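Local coordinates for HAD hydrolase, family IA, variant 3 (Entamoeba histolytica, PDB 6W04), which is probably a magnesium-dependent hydrolase of the haloacid dehalogenase family, although its natural substrate is not established, at residues E73-L87 and D112-H124. Sequence-based numbering, arbitrary orientation. Where two conformers were deposited one is given.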
ATOM      1  N   GLU A  73      -9.221   2.011  12.621  1.00 23.35           N
ATOM      2  CA  GLU A  73      -7.911   1.376  12.522  1.00 26.62           C
ATOM      3  C   GLU A  73      -7.637   0.453  13.697  1.00 31.38           C
ATOM      4  O   GLU A  73      -6.974  -0.576  13.519  1.00 26.60           O
ATOM      5  CB  GLU A  73      -6.794   2.426  12.379  1.00 24.69           C
ATOM      6  CG  GLU A  73      -6.899   3.250  11.090  1.00 31.55           C
ATOM      7  CD  GLU A  73      -6.773   2.467   9.751  1.00 39.60           C
ATOM      8  OE1 GLU A  73      -6.800   1.216   9.694  1.00 34.54           O
ATOM      9  OE2 GLU A  73      -6.657   3.142   8.709  1.00 44.67           O
ATOM     10  N   ASN A  74      -8.142   0.784  14.887  1.00 26.97           N
ATOM     11  CA  ASN A  74      -8.046  -0.151  15.998  1.00 25.82           C
ATOM     12  C   ASN A  74      -8.765  -1.465  15.682  1.00 29.88           C
ATOM     13  O   ASN A  74      -8.253  -2.551  15.992  1.00 27.52           O
ATOM     14  CB  ASN A  74      -8.610   0.495  17.262  1.00 30.51           C
ATOM     15  CG  ASN A  74      -8.710  -0.474  18.401  1.00 61.73           C
ATOM     16  OD1 ASN A  74      -9.783  -0.677  18.962  1.00 64.41           O
ATOM     17  ND2 ASN A  74      -7.591  -1.101  18.739  1.00 66.52           N
ATOM     18  N   LEU A  75      -9.952  -1.389  15.080  1.00 23.86           N
ATOM     19  CA  LEU A  75     -10.649  -2.617  14.681  1.00 25.10           C
ATOM     20  C   LEU A  75      -9.827  -3.386  13.645  1.00 26.97           C
ATOM     21  O   LEU A  75      -9.621  -4.599  13.768  1.00 28.36           O
ATOM     22  CB  LEU A  75     -12.047  -2.289  14.153  1.00 30.51           C
ATOM     23  CG  LEU A  75     -12.933  -3.414  13.562  1.00 39.31           C
ATOM     24  CD1 LEU A  75     -13.070  -4.616  14.501  1.00 32.45           C
ATOM     25  CD2 LEU A  75     -14.354  -2.881  13.204  1.00 37.51           C
ATOM     26  N   TYR A  76      -9.309  -2.685  12.638  1.00 24.59           N
ATOM     27  CA  TYR A  76      -8.502  -3.328  11.605  1.00 25.64           C
ATOM     28  C   TYR A  76      -7.272  -4.027  12.186  1.00 23.66           C
ATOM     29  O   TYR A  76      -6.994  -5.190  11.856  1.00 29.59           O
ATOM     30  CB  TYR A  76      -8.097  -2.287  10.559  1.00 27.99           C
ATOM     31  CG  TYR A  76      -6.962  -2.725   9.674  1.00 27.00           C
ATOM     32  CD1 TYR A  76      -7.191  -3.590   8.603  1.00 29.54           C
ATOM     33  CD2 TYR A  76      -5.658  -2.282   9.902  1.00 21.96           C
ATOM     34  CE1 TYR A  76      -6.133  -4.018   7.785  1.00 25.86           C
ATOM     35  CE2 TYR A  76      -4.593  -2.683   9.069  1.00 27.78           C
ATOM     36  CZ  TYR A  76      -4.866  -3.565   8.008  1.00 24.97           C
ATOM     37  OH  TYR A  76      -3.851  -3.989   7.175  1.00 29.52           O
ATOM     38  N   ARG A  77      -6.516  -3.331  13.047  1.00 26.00           N
ATOM     39  CA  ARG A  77      -5.301  -3.911  13.623  0.61 29.71           C
ATOM     40  C   ARG A  77      -5.603  -5.171  14.403  1.00 30.53           C
ATOM     41  O   ARG A  77      -4.835  -6.136  14.355  1.00 29.88           O
ATOM     42  CB  ARG A  77      -4.619  -2.929  14.575  0.61 31.14           C
ATOM     43  CG  ARG A  77      -3.941  -1.818  13.917  0.61 31.41           C
ATOM     44  CD  ARG A  77      -3.528  -0.815  14.961  0.61 33.72           C
ATOM     45  NE  ARG A  77      -3.682   0.513  14.408  0.61 28.14           N
ATOM     46  CZ  ARG A  77      -4.072   1.567  15.105  0.61 36.29           C
ATOM     47  NH1 ARG A  77      -4.186   2.730  14.495  0.61 31.94           N
ATOM     48  NH2 ARG A  77      -4.339   1.454  16.404  0.61 37.96           N
ATOM     49  N   THR A  78      -6.690  -5.150  15.171  1.00 28.85           N
ATOM     50  CA  THR A  78      -7.068  -6.296  15.982  1.00 36.72           C
ATOM     51  C   THR A  78      -7.422  -7.486  15.099  1.00 32.37           C
ATOM     52  O   THR A  78      -6.970  -8.613  15.338  1.00 28.43           O
ATOM     53  CB  THR A  78      -8.236  -5.891  16.876  1.00 30.33           C
ATOM     54  OG1 THR A  78      -7.796  -4.846  17.744  1.00 35.62           O
ATOM     55  CG2 THR A  78      -8.707  -7.059  17.706  1.00 37.44           C
ATOM     56  N   MET A  79      -8.216  -7.239  14.055  1.00 24.64           N
ATOM     57  CA  MET A  79      -8.587  -8.302  13.119  1.00 22.75           C
ATOM     58  C   MET A  79      -7.376  -8.831  12.351  1.00 22.83           C
ATOM     59  O   MET A  79      -7.211 -10.049  12.199  1.00 30.33           O
ATOM     60  CB  MET A  79      -9.653  -7.784  12.149  1.00 24.19           C
ATOM     61  CG  MET A  79     -10.960  -7.358  12.854  1.00 29.15           C
ATOM     62  SD  MET A  79     -11.931  -8.758  13.545  1.00 41.16           S
ATOM     63  CE  MET A  79     -12.042  -9.816  12.090  1.00 42.55           C
ATOM     64  N   LEU A  80      -6.533  -7.926  11.840  1.00 21.15           N
ATOM     65  CA  LEU A  80      -5.338  -8.324  11.115  1.00 24.59           C
ATOM     66  C   LEU A  80      -4.439  -9.221  11.967  1.00 29.93           C
ATOM     67  O   LEU A  80      -3.970 -10.266  11.499  1.00 26.16           O
ATOM     68  CB  LEU A  80      -4.558  -7.095  10.628  1.00 24.13           C
ATOM     69  CG  LEU A  80      -3.296  -7.507   9.847  1.00 25.21           C
ATOM     70  CD1 LEU A  80      -3.766  -8.180   8.520  1.00 27.62           C
ATOM     71  CD2 LEU A  80      -2.424  -6.322   9.534  1.00 27.08           C
ATOM     72  N   MET A  81      -4.203  -8.833  13.229  1.00 27.64           N
ATOM     73  CA  MET A  81      -3.345  -9.629  14.103  0.54 28.73           C
ATOM     74  C   MET A  81      -3.878 -11.043  14.281  1.00 29.87           C
ATOM     75  O   MET A  81      -3.103 -12.005  14.307  1.00 29.52           O
ATOM     76  CB  MET A  81      -3.196  -8.951  15.466  0.54 33.70           C
ATOM     77  CG  MET A  81      -1.957  -8.109  15.597  0.54 40.54           C
ATOM     78  SD  MET A  81      -0.473  -9.125  15.540  0.54 50.90           S
ATOM     79  CE  MET A  81       0.730  -7.933  16.105  0.54 55.90           C
ATOM     80  N   LYS A  82      -5.190 -11.201  14.437  1.00 29.33           N
ATOM     81  CA  LYS A  82      -5.656 -12.571  14.636  1.00 34.07           C
ATOM     82  C   LYS A  82      -5.960 -13.292  13.328  1.00 33.28           C
ATOM     83  O   LYS A  82      -6.121 -14.517  13.353  1.00 30.18           O
ATOM     84  CB  LYS A  82      -6.878 -12.627  15.562  1.00 40.32           C
ATOM     85  CG  LYS A  82      -8.101 -11.861  15.130  1.00 42.27           C
ATOM     86  CD  LYS A  82      -9.126 -11.896  16.278  1.00 49.20           C
ATOM     87  CE  LYS A  82     -10.243 -10.890  16.060  1.00 42.15           C
ATOM     88  NZ  LYS A  82     -11.327 -11.015  17.063  1.00 37.93           N
ATOM     89  N   SER A  83      -5.966 -12.579  12.200  1.00 27.99           N
ATOM     90  CA  SER A  83      -6.164 -13.186  10.890  1.00 29.74           C
ATOM     91  C   SER A  83      -4.944 -14.030  10.495  1.00 32.13           C
ATOM     92  O   SER A  83      -3.899 -14.020  11.158  1.00 30.17           O
ATOM     93  CB  SER A  83      -6.387 -12.107   9.830  1.00 24.95           C
ATOM     94  OG  SER A  83      -5.129 -11.551   9.468  1.00 29.16           O
ATOM     95  N   ASP A  84      -5.088 -14.802   9.408  1.00 30.61           N
ATOM     96  CA  ASP A  84      -3.958 -15.553   8.864  1.00 32.45           C
ATOM     97  C   ASP A  84      -3.527 -14.979   7.518  1.00 37.75           C
ATOM     98  O   ASP A  84      -2.935 -15.678   6.698  1.00 33.31           O
ATOM     99  CB  ASP A  84      -4.269 -17.053   8.758  1.00 36.12           C
ATOM    100  CG  ASP A  84      -5.357 -17.367   7.732  1.00 54.83           C
ATOM    101  OD1 ASP A  84      -5.859 -16.441   7.067  1.00 45.88           O
ATOM    102  OD2 ASP A  84      -5.713 -18.556   7.598  1.00 56.92           O
ATOM    103  N   ILE A  85      -3.840 -13.716   7.273  1.00 28.17           N
ATOM    104  CA  ILE A  85      -3.352 -13.055   6.065  1.00 33.71           C
ATOM    105  C   ILE A  85      -1.831 -13.077   6.077  1.00 29.85           C
ATOM    106  O   ILE A  85      -1.198 -12.632   7.042  1.00 32.18           O
ATOM    107  CB  ILE A  85      -3.894 -11.636   5.988  1.00 28.26           C
ATOM    108  CG1 ILE A  85      -5.423 -11.679   5.885  1.00 32.81           C
ATOM    109  CG2 ILE A  85      -3.244 -10.867   4.825  1.00 35.03           C
ATOM    110  CD1 ILE A  85      -6.065 -10.305   6.183  1.00 34.09           C
ATOM    111  N   LYS A  86      -1.239 -13.625   5.023  1.00 30.40           N
ATOM    112  CA  LYS A  86       0.204 -13.809   4.915  1.00 30.87           C
ATOM    113  C   LYS A  86       0.783 -12.820   3.908  1.00 34.58           C
ATOM    114  O   LYS A  86       0.060 -12.243   3.083  1.00 31.47           O
ATOM    115  CB  LYS A  86       0.540 -15.238   4.476  1.00 36.98           C
ATOM    116  CG  LYS A  86       0.157 -16.305   5.480  1.00 46.92           C
ATOM    117  CD  LYS A  86       0.338 -17.704   4.903  1.00 59.17           C
ATOM    118  CE  LYS A  86      -0.111 -18.763   5.905  1.00 72.27           C
ATOM    119  NZ  LYS A  86      -1.530 -18.546   6.333  1.00 76.45           N
ATOM    120  N   LEU A  87       2.106 -12.652   3.958  1.00 31.55           N
ATOM    121  CA  LEU A  87       2.778 -11.911   2.899  1.00 34.77           C
ATOM    122  C   LEU A  87       2.513 -12.587   1.560  1.00 34.98           C
ATOM    123  O   LEU A  87       2.485 -13.813   1.467  1.00 35.41           O
ATOM    124  CB  LEU A  87       4.278 -11.829   3.167  1.00 35.18           C
ATOM    125  CG  LEU A  87       4.731 -10.879   4.271  1.00 36.98           C
ATOM    126  CD1 LEU A  87       6.223 -11.028   4.498  1.00 36.60           C
ATOM    127  CD2 LEU A  87       4.391  -9.437   3.942  1.00 35.09           C
ATOM    128  N   ASP A 112      -0.578   4.796   9.034  1.00 28.03           N
ATOM    129  CA  ASP A 112       0.023   5.473  10.180  0.58 30.73           C
ATOM    130  C   ASP A 112       0.886   4.500  10.984  1.00 30.07           C
ATOM    131  O   ASP A 112       0.898   3.295  10.745  1.00 25.89           O
ATOM    132  CB  ASP A 112      -1.052   6.095  11.078  0.58 33.44           C
ATOM    133  CG  ASP A 112      -1.965   5.066  11.778  0.58 41.54           C
ATOM    134  OD1 ASP A 112      -1.802   3.820  11.682  0.58 36.07           O
ATOM    135  OD2 ASP A 112      -2.899   5.542  12.459  0.58 48.15           O
ATOM    136  N   TRP A 113       1.605   5.035  11.978  1.00 32.28           N
ATOM    137  CA  TRP A 113       2.499   4.180  12.764  1.00 29.27           C
ATOM    138  C   TRP A 113       1.737   3.063  13.482  1.00 28.93           C
ATOM    139  O   TRP A 113       2.236   1.933  13.595  1.00 29.97           O
ATOM    140  CB  TRP A 113       3.278   5.001  13.793  1.00 32.81           C
ATOM    141  CG  TRP A 113       3.980   4.066  14.723  1.00 33.93           C
ATOM    142  CD1 TRP A 113       3.620   3.741  16.007  1.00 35.52           C
ATOM    143  CD2 TRP A 113       5.134   3.267  14.411  1.00 32.17           C
ATOM    144  NE1 TRP A 113       4.507   2.814  16.521  1.00 32.24           N
ATOM    145  CE2 TRP A 113       5.447   2.514  15.562  1.00 30.72           C
ATOM    146  CE3 TRP A 113       5.947   3.139  13.275  1.00 31.21           C
ATOM    147  CZ2 TRP A 113       6.512   1.615  15.596  1.00 34.52           C
ATOM    148  CZ3 TRP A 113       7.027   2.249  13.313  1.00 34.54           C
ATOM    149  CH2 TRP A 113       7.289   1.495  14.470  1.00 32.93           C
ATOM    150  N   GLY A 114       0.548   3.365  14.015  1.00 28.48           N
ATOM    151  CA  GLY A 114      -0.242   2.326  14.674  1.00 32.10           C
ATOM    152  C   GLY A 114      -0.323   1.042  13.866  1.00 34.19           C
ATOM    153  O   GLY A 114      -0.074  -0.060  14.378  1.00 24.14           O
ATOM    154  N   ASN A 115      -0.669   1.164  12.583  1.00 27.79           N
ATOM    155  CA  ASN A 115      -0.794  -0.024  11.733  1.00 23.62           C
ATOM    156  C   ASN A 115       0.574  -0.628  11.434  1.00 26.89           C
ATOM    157  O   ASN A 115       0.733  -1.862  11.439  1.00 28.64           O
ATOM    158  CB  ASN A 115      -1.535   0.335  10.430  1.00 22.97           C
ATOM    159  CG  ASN A 115      -3.024   0.482  10.625  1.00 35.53           C
ATOM    160  OD1 ASN A 115      -3.541   0.294  11.728  1.00 30.18           O
ATOM    161  ND2 ASN A 115      -3.736   0.830   9.545  1.00 34.96           N
ATOM    162  N   VAL A 116       1.584   0.223  11.204  1.00 26.05           N
ATOM    163  CA  VAL A 116       2.917  -0.269  10.857  1.00 25.14           C
ATOM    164  C   VAL A 116       3.486  -1.101  12.000  1.00 29.81           C
ATOM    165  O   VAL A 116       4.147  -2.121  11.782  1.00 30.50           O
ATOM    166  CB  VAL A 116       3.849   0.909  10.502  1.00 27.60           C
ATOM    167  CG1 VAL A 116       5.286   0.424  10.388  1.00 30.48           C
ATOM    168  CG2 VAL A 116       3.413   1.597   9.192  1.00 29.65           C
ATOM    169  N   GLN A 117       3.236  -0.672  13.241  1.00 26.62           N
ATOM    170  CA  GLN A 117       3.647  -1.454  14.402  1.00 27.94           C
ATOM    171  C   GLN A 117       3.085  -2.869  14.326  1.00 27.92           C
ATOM    172  O   GLN A 117       3.789  -3.846  14.610  1.00 28.14           O
ATOM    173  CB  GLN A 117       3.188  -0.740  15.679  1.00 31.29           C
ATOM    174  CG  GLN A 117       3.680  -1.344  16.981  1.00 35.10           C
ATOM    175  CD  GLN A 117       3.403  -0.458  18.200  1.00 32.75           C
ATOM    176  OE1 GLN A 117       3.972   0.627  18.354  1.00 35.53           O
ATOM    177  NE2 GLN A 117       2.557  -0.938  19.083  1.00 29.17           N
ATOM    178  N   VAL A 118       1.825  -3.001  13.924  1.00 27.30           N
ATOM    179  CA  VAL A 118       1.232  -4.329  13.794  1.00 24.63           C
ATOM    180  C   VAL A 118       1.887  -5.095  12.647  1.00 23.07           C
ATOM    181  O   VAL A 118       2.211  -6.285  12.787  1.00 28.35           O
ATOM    182  CB  VAL A 118      -0.299  -4.200  13.622  1.00 26.35           C
ATOM    183  CG1 VAL A 118      -0.921  -5.505  13.138  1.00 23.66           C
ATOM    184  CG2 VAL A 118      -0.911  -3.814  14.960  1.00 24.99           C
ATOM    185  N   PHE A 119       2.109  -4.423  11.504  1.00 25.57           N
ATOM    186  CA  PHE A 119       2.754  -5.068  10.357  1.00 29.44           C
ATOM    187  C   PHE A 119       4.105  -5.658  10.740  1.00 28.81           C
ATOM    188  O   PHE A 119       4.398  -6.816  10.416  1.00 28.87           O
ATOM    189  CB  PHE A 119       2.959  -4.078   9.205  1.00 25.80           C
ATOM    190  CG  PHE A 119       1.711  -3.423   8.706  1.00 30.85           C
ATOM    191  CD1 PHE A 119       0.463  -3.992   8.898  1.00 23.27           C
ATOM    192  CD2 PHE A 119       1.803  -2.228   7.994  1.00 25.77           C
ATOM    193  CE1 PHE A 119      -0.676  -3.344   8.418  1.00 26.67           C
ATOM    194  CE2 PHE A 119       0.682  -1.591   7.511  1.00 30.82           C
ATOM    195  CZ  PHE A 119      -0.562  -2.149   7.716  1.00 28.61           C
ATOM    196  N   ILE A 120       4.955  -4.857  11.400  1.00 28.59           N
ATOM    197  CA  ILE A 120       6.282  -5.322  11.810  1.00 28.04           C
ATOM    198  C   ILE A 120       6.158  -6.488  12.775  1.00 32.72           C
ATOM    199  O   ILE A 120       6.837  -7.509  12.637  1.00 29.32           O
ATOM    200  CB  ILE A 120       7.090  -4.167  12.438  1.00 30.57           C
ATOM    201  CG1 ILE A 120       7.339  -3.073  11.390  1.00 31.81           C
ATOM    202  CG2 ILE A 120       8.401  -4.683  13.039  1.00 31.97           C
ATOM    203  CD1 ILE A 120       7.819  -1.739  11.983  1.00 36.49           C
ATOM    204  N   GLN A 121       5.292  -6.342  13.778  1.00 30.23           N
ATOM    205  CA  GLN A 121       5.086  -7.384  14.772  1.00 31.11           C
ATOM    206  C   GLN A 121       4.613  -8.685  14.123  1.00 33.11           C
ATOM    207  O   GLN A 121       5.181  -9.760  14.356  1.00 30.86           O
ATOM    208  CB  GLN A 121       4.062  -6.875  15.793  1.00 32.11           C
ATOM    209  CG  GLN A 121       4.249  -7.265  17.234  1.00 54.48           C
ATOM    210  CD  GLN A 121       3.474  -6.330  18.182  1.00 62.92           C
ATOM    211  OE1 GLN A 121       3.718  -6.324  19.388  1.00 70.25           O
ATOM    212  NE2 GLN A 121       2.543  -5.532  17.627  1.00 50.98           N
ATOM    213  N   LYS A 122       3.568  -8.602  13.300  1.00 26.63           N
ATOM    214  CA  LYS A 122       2.925  -9.809  12.772  1.00 26.43           C
ATOM    215  C   LYS A 122       3.786 -10.476  11.703  1.00 29.04           C
ATOM    216  O   LYS A 122       3.859 -11.705  11.634  1.00 28.64           O
ATOM    217  CB  LYS A 122       1.539  -9.454  12.193  1.00 25.90           C
ATOM    218  CG  LYS A 122       0.799 -10.656  11.585  1.00 28.93           C
ATOM    219  CD  LYS A 122      -0.615 -10.278  11.091  1.00 26.28           C
ATOM    220  CE  LYS A 122      -1.366 -11.546  10.598  1.00 25.78           C
ATOM    221  NZ  LYS A 122      -1.679 -12.487  11.722  1.00 27.90           N
ATOM    222  N   TYR A 123       4.443  -9.694  10.859  1.00 25.55           N
ATOM    223  CA  TYR A 123       5.146 -10.271   9.727  1.00 32.11           C
ATOM    224  C   TYR A 123       6.654 -10.367   9.918  1.00 35.49           C
ATOM    225  O   TYR A 123       7.345 -10.803   8.992  1.00 33.48           O
ATOM    226  CB  TYR A 123       4.802  -9.478   8.456  1.00 24.22           C
ATOM    227  CG  TYR A 123       3.319  -9.594   8.158  1.00 28.19           C
ATOM    228  CD1 TYR A 123       2.777 -10.808   7.759  1.00 32.49           C
ATOM    229  CD2 TYR A 123       2.451  -8.510   8.334  1.00 27.03           C
ATOM    230  CE1 TYR A 123       1.398 -10.949   7.510  1.00 27.67           C
ATOM    231  CE2 TYR A 123       1.071  -8.654   8.107  1.00 28.06           C
ATOM    232  CZ  TYR A 123       0.557  -9.874   7.693  1.00 26.78           C
ATOM    233  OH  TYR A 123      -0.791 -10.048   7.427  1.00 30.43           O
ATOM    234  N   HIS A 124       7.180 -10.015  11.093  1.00 29.46           N
ATOM    235  CA  HIS A 124       8.622 -10.156  11.368  1.00 28.78           C
ATOM    236  C   HIS A 124       9.449  -9.397  10.339  1.00 27.62           C
ATOM    237  O   HIS A 124      10.487  -9.868   9.874  1.00 32.68           O
ATOM    238  CB  HIS A 124       9.034 -11.628  11.412  1.00 34.60           C
ATOM    239  CG  HIS A 124       8.086 -12.478  12.194  1.00 49.41           C
ATOM    240  ND1 HIS A 124       7.829 -12.260  13.530  1.00 50.90           N
ATOM    241  CD2 HIS A 124       7.310 -13.524  11.823  1.00 54.85           C
ATOM    242  CE1 HIS A 124       6.952 -13.153  13.955  1.00 53.85           C
ATOM    243  NE2 HIS A 124       6.621 -13.930  12.940  1.00 53.75           N
TER
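Asn115 and Arg77 join the last turns of helix 62-82 to helix 113-123, the two axes over these segments lying 10.0 Å apart at an angle of 4°. The first belongs to the cap and the second follows a strand of the Rossmann-like HAD core, so the contact seats cap on core beside the magnesium site; Phe119 reaches Asn9, a ligand of the magnesium ion.

An amide suits position 115 because it both gives and accepts. Asn115 OD1 takes the N-H of Arg77 NE over 2.7 Å, close to the guanidinium plane, while Asn115 ND2 points an almost perfectly straight N-H (178°) at Glu73 OE1, 3.1 Å away. That carboxylate is met from above its plane, and with both amide ends engaged the rotation of the group is fixed. Gly114 CA lies against one face of the guanidinium, offset toward its rim, and having no side chain it lets the arginine lie close. Asp112 caps helix 113-123 through Asn115 N and forms a long salt bridge with Arg77 NH1, which is paired also with Glu70.

Midway the contact is apolar. Leucine has a compact, branched end, and Leu80 uses it as a knob among Val118, Phe119, Lys122 and Tyr123; its CD2 meets the Phe119 ring at its edge, 3.6 Å from CE1. The Tyr76 hydroxyl, bonded to Asp15, borders that same edge.

Beyond the middle, a long flexible lysine can reach carbonyls at and just beyond the C-terminal end of helix 62-82, where no further helical turn follows to supply N-H groups. Lys122 runs extended until chi4 (68°) turns its ammonium to Met81 O and Ser83 O. Tyr123 spans to the following loop, its OH donating to Ile85 O at 2.6 Å from above the carbonyl plane.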